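Local atomic coordinates of beta-Lactamase/D-Alanine Carboxypeptidase (Pseudomonas syringae pv. tomato, PDB entry 5EVI), a protein that probably hydrolyses the amide bond of beta-lactam antibiotics to give substituted beta-amino acids, as a class C serine beta-lactamase. Residues 85-97 with 103-115. Residues are numbered along the deposited sequence; the frame is centred on the assembly and turned at random.
Sequences GRLSLTQSIDTYM and TRLGKIPVFHLGT
Ile-93 and Val-110 form the apolar centre of this contact, with Ile-93 CG1 3.9 Å from Val-110 CG2. It joins two mostly loop segments in the helical domain of a class C beta-lactamase. Residues 85-97 follow helix 70-83, and residues 103-115 end in the short helix 112-115. The backbones meet antiparallel in a single beta bridge between Ser-92 and Pro-109.

With Ile-93 CG1 opposite the carbonyl carbon (chi1 -73°), the chain runs over the second segment. Its end, CD1, touches both Leu-105 CD1 and Leu-113 CD1, the latter at 3.8 Å. The two methyls of Val-110 divide the work. CG1 meets Leu-89 CD2 at 3.7 Å, and the two side chains cross nearly at right angles. CG2 packs on Ile-93 and also reaches the edge of the Tyr-96 ring at CD2, near the ring plane. Leu-87 CD2 covers one face of that ring, offset toward the rim. Leu-87 and Leu-89 also pack on helix 70-83, while Tyr-96 touches Ile-165 of helix 156-169.

Backbone hydrogen bonds run along the seam. Phe-111 N donates to Leu-89 O, Val-110 N to Gln-91 O and Ile-93 N to Ile-108 O. The Phe-111 ring turns its edge to Leu-89 O and meets the ring of Tyr-263, the two planes being nearly parallel.

At the polar end, Asp-94 N donates to Gly-106 O over 2.9 Å. This bond is nearly straight (166°) and uses a lone pair in the carbonyl plane. Ser-92 OG donates to Asp-94 OD1 from above the carboxylate plane, which helps fix the rotation of the group. The other oxygen, Asp-94 OD2, accepts from a water at 3.1 Å, and the same water donates to Thr-103 O at 2.8 Å.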
# COMPACT_ATOMS: atom_id res chain seq x y z
N GLY D 85 22.33 -0.52 -5.42
CA GLY D 85 23.41 -1.08 -4.61
C GLY D 85 23.54 -0.53 -3.20
O GLY D 85 24.59 -0.70 -2.58
N ARG D 86 22.49 0.11 -2.68
CA ARG D 86 22.53 0.79 -1.38
C ARG D 86 21.96 -0.05 -0.23
O ARG D 86 22.20 0.27 0.93
CB ARG D 86 21.77 2.12 -1.44
CG ARG D 86 22.04 2.99 -2.67
CD ARG D 86 23.52 3.33 -2.86
NE ARG D 86 24.06 4.17 -1.80
CZ ARG D 86 23.87 5.49 -1.67
NH1 ARG D 86 24.42 6.13 -0.65
NH2 ARG D 86 23.13 6.18 -2.54
N LEU D 87 21.21 -1.11 -0.54
CA LEU D 87 20.45 -1.85 0.47
C LEU D 87 20.17 -3.30 0.03
O LEU D 87 19.17 -3.57 -0.63
CB LEU D 87 19.13 -1.10 0.76
CG LEU D 87 18.42 -1.20 2.11
CD1 LEU D 87 16.95 -0.84 1.94
CD2 LEU D 87 18.55 -2.56 2.77
N SER D 88 21.05 -4.23 0.40
CA SER D 88 20.80 -5.66 0.16
C SER D 88 19.82 -6.16 1.23
O SER D 88 20.19 -6.30 2.40
CB SER D 88 22.11 -6.47 0.19
OG SER D 88 21.89 -7.79 -0.27
N LEU D 89 18.58 -6.43 0.81
CA LEU D 89 17.51 -6.83 1.73
C LEU D 89 17.76 -8.15 2.47
O LEU D 89 17.21 -8.36 3.55
CB LEU D 89 16.15 -6.88 1.00
CG LEU D 89 15.58 -5.56 0.46
CD1 LEU D 89 14.39 -5.80 -0.45
CD2 LEU D 89 15.19 -4.62 1.59
N THR D 90 18.58 -9.03 1.89
CA THR D 90 18.95 -10.30 2.54
C THR D 90 19.94 -10.15 3.70
O THR D 90 20.05 -11.05 4.53
CB THR D 90 19.51 -11.32 1.53
OG1 THR D 90 20.67 -10.78 0.87
CG2 THR D 90 18.46 -11.67 0.49
N GLN D 91 20.67 -9.03 3.77
CA GLN D 91 21.55 -8.74 4.91
C GLN D 91 20.73 -8.38 6.14
O GLN D 91 19.59 -7.90 6.03
CB GLN D 91 22.52 -7.59 4.60
CG GLN D 91 23.51 -7.87 3.48
CD GLN D 91 24.56 -8.88 3.88
OE1 GLN D 91 24.53 -10.03 3.45
NE2 GLN D 91 25.50 -8.46 4.73
N SER D 92 21.30 -8.60 7.32
CA SER D 92 20.58 -8.37 8.57
C SER D 92 20.35 -6.87 8.83
O SER D 92 21.09 -6.04 8.32
CB SER D 92 21.31 -9.04 9.75
OG SER D 92 22.57 -8.45 9.99
N ILE D 93 19.31 -6.56 9.61
CA ILE D 93 18.93 -5.17 9.93
C ILE D 93 20.09 -4.35 10.51
O ILE D 93 20.25 -3.17 10.18
CB ILE D 93 17.69 -5.14 10.87
CG1 ILE D 93 16.43 -5.53 10.07
CG2 ILE D 93 17.49 -3.77 11.52
CD1 ILE D 93 15.30 -6.08 10.91
N ASP D 94 20.91 -5.00 11.35
CA ASP D 94 22.11 -4.37 11.93
C ASP D 94 23.17 -3.94 10.92
O ASP D 94 23.97 -3.05 11.22
CB ASP D 94 22.73 -5.25 13.03
CG ASP D 94 23.28 -6.58 12.53
OD1 ASP D 94 23.93 -6.63 11.46
OD2 ASP D 94 23.09 -7.59 13.24
N THR D 95 23.18 -4.54 9.73
CA THR D 95 24.03 -4.08 8.62
C THR D 95 23.72 -2.65 8.16
O THR D 95 24.61 -1.97 7.62
CB THR D 95 23.91 -5.02 7.39
OG1 THR D 95 24.13 -6.37 7.79
CG2 THR D 95 24.93 -4.65 6.29
N TYR D 96 22.47 -2.20 8.35
CA TYR D 96 22.05 -0.85 7.96
C TYR D 96 21.50 0.02 9.09
O TYR D 96 21.26 1.21 8.87
CB TYR D 96 21.01 -0.92 6.85
CG TYR D 96 21.36 -1.90 5.77
CD1 TYR D 96 22.28 -1.58 4.78
CD2 TYR D 96 20.78 -3.17 5.76
CE1 TYR D 96 22.61 -2.49 3.79
CE2 TYR D 96 21.11 -4.09 4.78
CZ TYR D 96 22.02 -3.74 3.80
OH TYR D 96 22.33 -4.65 2.84
N MSE D 97 21.26 -0.56 10.27
CA MSE D 97 20.82 0.19 11.45
C MSE D 97 21.88 -0.05 12.49
O MSE D 97 21.85 -1.08 13.17
CB MSE D 97 19.45 -0.25 11.98
CG MSE D 97 18.29 0.54 11.39
SE MSE D 97 18.35 2.46 11.87
CE MSE D 97 17.98 2.29 13.79
N THR D 103 21.45 -7.04 18.90
CA THR D 103 20.07 -7.21 19.36
C THR D 103 19.43 -8.41 18.66
O THR D 103 19.98 -8.94 17.70
CB THR D 103 19.21 -5.96 19.07
OG1 THR D 103 19.23 -5.66 17.67
CG2 THR D 103 19.73 -4.75 19.85
N ARG D 104 18.26 -8.81 19.15
CA ARG D 104 17.50 -9.91 18.55
C ARG D 104 16.97 -9.49 17.17
O ARG D 104 17.07 -10.25 16.21
CB ARG D 104 16.36 -10.35 19.46
CG ARG D 104 16.82 -10.94 20.79
CD ARG D 104 15.68 -11.04 21.80
NE ARG D 104 16.18 -11.00 23.18
CZ ARG D 104 16.56 -9.90 23.84
NH1 ARG D 104 16.53 -8.70 23.26
NH2 ARG D 104 16.99 -10.01 25.09
N LEU D 105 16.42 -8.28 17.10
CA LEU D 105 15.95 -7.70 15.83
C LEU D 105 17.10 -7.44 14.85
O LEU D 105 16.92 -7.57 13.64
CB LEU D 105 15.18 -6.39 16.08
CG LEU D 105 14.43 -5.76 14.89
CD1 LEU D 105 13.32 -6.67 14.39
CD2 LEU D 105 13.87 -4.41 15.30
N GLY D 106 18.26 -7.08 15.39
CA GLY D 106 19.47 -6.80 14.61
C GLY D 106 19.89 -7.88 13.63
O GLY D 106 20.22 -7.56 12.48
N LYS D 107 19.89 -9.14 14.07
CA LYS D 107 20.39 -10.27 13.25
C LYS D 107 19.38 -10.88 12.25
O LYS D 107 19.72 -11.82 11.52
CB LYS D 107 21.01 -11.38 14.13
CG LYS D 107 20.05 -12.25 14.94
CD LYS D 107 20.77 -13.44 15.56
CE LYS D 107 19.80 -14.50 16.06
NZ LYS D 107 20.48 -15.74 16.55
N ILE D 108 18.14 -10.37 12.22
CA ILE D 108 17.10 -10.84 11.29
C ILE D 108 17.28 -10.12 9.95
O ILE D 108 17.52 -8.91 9.94
CB ILE D 108 15.68 -10.54 11.84
CG1 ILE D 108 15.47 -11.25 13.18
CG2 ILE D 108 14.60 -10.99 10.85
CD1 ILE D 108 14.33 -10.68 14.00
N PRO D 109 17.16 -10.86 8.81
CA PRO D 109 17.23 -10.19 7.50
C PRO D 109 16.19 -9.05 7.31
O PRO D 109 15.09 -9.13 7.85
CB PRO D 109 16.99 -11.33 6.50
CG PRO D 109 17.46 -12.57 7.22
CD PRO D 109 17.14 -12.33 8.67
N VAL D 110 16.57 -8.03 6.53
CA VAL D 110 15.75 -6.81 6.36
C VAL D 110 14.42 -7.08 5.65
O VAL D 110 13.41 -6.44 5.98
CB VAL D 110 16.55 -5.71 5.60
CG1 VAL D 110 15.68 -4.49 5.24
CG2 VAL D 110 17.75 -5.24 6.41
N PHE D 111 14.41 -8.02 4.70
CA PHE D 111 13.21 -8.27 3.88
C PHE D 111 11.97 -8.60 4.70
O PHE D 111 10.87 -8.21 4.34
CB PHE D 111 13.46 -9.34 2.80
CG PHE D 111 13.54 -10.76 3.30
CD1 PHE D 111 12.40 -11.55 3.37
CD2 PHE D 111 14.77 -11.33 3.63
CE1 PHE D 111 12.48 -12.87 3.79
CE2 PHE D 111 14.85 -12.66 4.06
CZ PHE D 111 13.70 -13.42 4.14
N HIS D 112 12.17 -9.31 5.81
CA HIS D 112 11.09 -9.64 6.74
C HIS D 112 10.23 -8.46 7.23
O HIS D 112 9.13 -8.68 7.74
CB HIS D 112 11.64 -10.34 7.98
CG HIS D 112 12.14 -11.72 7.73
ND1 HIS D 112 11.30 -12.77 7.43
CD2 HIS D 112 13.39 -12.22 7.74
CE1 HIS D 112 12.02 -13.87 7.28
NE2 HIS D 112 13.29 -13.56 7.45
N LEU D 113 10.77 -7.24 7.16
CA LEU D 113 10.04 -6.05 7.58
C LEU D 113 9.02 -5.58 6.56
O LEU D 113 8.13 -4.81 6.90
CB LEU D 113 11.01 -4.89 7.81
CG LEU D 113 12.12 -5.02 8.86
CD1 LEU D 113 13.15 -3.93 8.64
CD2 LEU D 113 11.55 -4.92 10.27
N GLY D 114 9.23 -5.93 5.29
CA GLY D 114 8.24 -5.72 4.24
C GLY D 114 7.26 -6.86 4.04
O GLY D 114 6.26 -6.70 3.35
N THR D 115 7.55 -8.03 4.61
CA THR D 115 6.65 -9.17 4.51
C THR D 115 5.88 -9.51 5.80
O THR D 115 5.10 -10.46 5.83
CB THR D 115 7.45 -10.39 4.05
OG1 THR D 115 8.42 -10.70 5.05
CG2 THR D 115 8.14 -10.12 2.74
O HOH W 1 22.23 -8.37 16.09